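Probable starch synthase 4, chloroplastic/amyloplastic (Arabidopsis thaliana, PDB 6GNE) is probably a plastid starch synthase, a two-domain glycosyltransferase of the GT-B fold, modelled here with adenosine-5'-diphosphate and glycans. Local coordinates at residues Asn460-Lys463 with Lys468-Arg471. Sequence-based numbering, arbitrary orientation.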
loop_
_atom_site.group_PDB
_atom_site.type_symbol
_atom_site.label_atom_id
_atom_site.label_comp_id
_atom_site.label_asym_id
_atom_site.label_seq_id
_atom_site.Cartn_x
_atom_site.Cartn_y
_atom_site.Cartn_z
ATOM N N ASN A 460 -23.237 11.449 17.017
ATOM C CA ASN A 460 -24.637 11.158 17.422
ATOM C C ASN A 460 -24.874 9.664 17.635
ATOM O O ASN A 460 -25.348 9.270 18.699
ATOM C CB ASN A 460 -25.661 11.697 16.391
ATOM C CG ASN A 460 -25.867 13.226 16.484
ATOM O OD1 ASN A 460 -25.187 13.954 17.249
ATOM N ND2 ASN A 460 -26.805 13.723 15.677
ATOM N N HIS A 461 -24.548 8.847 16.630
ATOM C CA HIS A 461 -24.708 7.385 16.725
ATOM C C HIS A 461 -23.941 6.812 17.927
ATOM O O HIS A 461 -24.497 6.027 18.681
ATOM C CB HIS A 461 -24.303 6.678 15.426
ATOM C CG HIS A 461 -25.387 6.629 14.389
ATOM N ND1 HIS A 461 -26.207 5.532 14.223
ATOM C CD2 HIS A 461 -25.791 7.545 13.461
ATOM C CE1 HIS A 461 -27.064 5.774 13.230
ATOM N NE2 HIS A 461 -26.832 6.985 12.745
ATOM N N TYR A 462 -22.694 7.248 18.127
ATOM C CA TYR A 462 -21.873 6.777 19.236
ATOM C C TYR A 462 -22.495 7.132 20.587
ATOM O O TYR A 462 -22.616 6.278 21.441
ATOM C CB TYR A 462 -20.435 7.333 19.127
ATOM C CG TYR A 462 -19.536 6.968 20.290
ATOM C CD1 TYR A 462 -19.491 7.755 21.440
ATOM C CD2 TYR A 462 -18.737 5.813 20.257
ATOM C CE1 TYR A 462 -18.672 7.415 22.507
ATOM C CE2 TYR A 462 -17.906 5.469 21.326
ATOM C CZ TYR A 462 -17.888 6.269 22.448
ATOM O OH TYR A 462 -17.099 5.947 23.518
ATOM N N LYS A 463 -22.890 8.389 20.763
ATOM C CA LYS A 463 -23.413 8.908 22.036
ATOM C C LYS A 463 -24.838 8.473 22.385
ATOM O O LYS A 463 -25.109 8.240 23.543
ATOM C CB LYS A 463 -23.406 10.441 22.039
ATOM C CG LYS A 463 -22.056 11.124 22.229
ATOM C CD LYS A 463 -22.254 12.578 22.654
ATOM C CE LYS A 463 -20.923 13.325 22.776
ATOM N NZ LYS A 463 -20.557 13.953 21.476
ATOM N N LYS A 468 -26.695 -0.138 20.398
ATOM C CA LYS A 468 -26.834 -0.116 18.932
ATOM C C LYS A 468 -25.456 0.064 18.283
ATOM O O LYS A 468 -25.124 -0.561 17.261
ATOM C CB LYS A 468 -27.762 1.026 18.490
ATOM C CG LYS A 468 -28.926 0.621 17.588
ATOM C CD LYS A 468 -29.495 1.829 16.802
ATOM C CE LYS A 468 -30.284 1.445 15.541
ATOM N NZ LYS A 468 -29.881 2.282 14.361
ATOM N N TRP A 469 -24.668 0.939 18.895
ATOM C CA TRP A 469 -23.294 1.153 18.518
ATOM C C TRP A 469 -22.443 -0.097 18.659
ATOM O O TRP A 469 -21.605 -0.385 17.793
ATOM C CB TRP A 469 -22.682 2.280 19.346
ATOM C CG TRP A 469 -21.276 2.536 18.965
ATOM C CD1 TRP A 469 -20.146 2.053 19.573
ATOM C CD2 TRP A 469 -20.849 3.312 17.859
ATOM N NE1 TRP A 469 -19.040 2.474 18.891
ATOM C CE2 TRP A 469 -19.441 3.257 17.834
ATOM C CE3 TRP A 469 -21.522 4.058 16.887
ATOM C CZ2 TRP A 469 -18.680 3.955 16.883
ATOM C CZ3 TRP A 469 -20.774 4.730 15.932
ATOM C CH2 TRP A 469 -19.346 4.691 15.952
ATOM N N MET A 470 -22.630 -0.810 19.762
ATOM C CA MET A 470 -21.858 -2.026 20.046
ATOM C C MET A 470 -22.145 -3.128 19.002
ATOM O O MET A 470 -21.249 -3.900 18.646
ATOM C CB MET A 470 -22.171 -2.514 21.468
ATOM C CG MET A 470 -21.050 -3.231 22.180
ATOM S SD MET A 470 -21.597 -3.696 23.828
ATOM C CE MET A 470 -20.658 -5.232 24.068
ATOM N N ARG A 471 -23.381 -3.158 18.494
ATOM C CA ARG A 471 -23.731 -4.061 17.404
ATOM C C ARG A 471 -23.028 -3.714 16.117
ATOM O O ARG A 471 -22.641 -4.609 15.380
ATOM C CB ARG A 471 -25.240 -4.070 17.154
ATOM C CG ARG A 471 -26.015 -5.006 18.031
ATOM C CD ARG A 471 -27.423 -5.145 17.500
ATOM N NE ARG A 471 -28.379 -5.165 18.597
ATOM C CZ ARG A 471 -29.670 -5.478 18.467
ATOM N NH1 ARG A 471 -30.178 -5.802 17.259
ATOM N NH2 ARG A 471 -30.449 -5.498 19.563
#
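Y462 and W469 both carry CG anti to the backbone N, with chi1 of 176° and -179°. These torsions bring the tyrosine ring beside the indole, one from helix 448-464 and the other from helix 466-477. At 5.8 Å, CA of Y462 and CA of W469 are the nearest CA pair. The rings form a T-shaped (edge-to-face) pair, the tyrosine edge toward the indole face. The centroids of the Y462 ring and the five-membered ring of W469 are 5.0 Å apart, and the planes meet at 77°. CD2 does the touching for the tyrosine, 3.6 Å from CE2 of W469. It stands over the indole face, shifted toward the rim.

CB of Y462, with the backbone N and CA of that residue beside it, packs against the six-membered ring. It lies 4.0 Å from the centroid of that W469 ring, almost on its normal, in a CH-pi contact. One tyrosine thus lies over parts of both rings on one face of the indole. H461 adds its CB, 4.1 Å from CZ3 of W469. Its backbone carbon C is 3.8 Å from CE3 of W469, in an oblique approach.

Both helices follow strand 441-443, the last of the six-stranded parallel sheet. The Y462 ring also makes a cation-pi contact with R308, and its side chain touches P310 and D388, in loops just before strands 311-317 and 389-392. NE2 of H461 has a weak hydrogen bond to OD1 of D429.

No hydrogen bond links 460-463 to 468-471. The contact between them is apolar, and probably rests on dispersion with a weak electrostatic part from C-H groups over an indole face. The near-perpendicular rings would suit that attraction, since the slightly positive C-H at CD2 would lie toward the indole pi cloud.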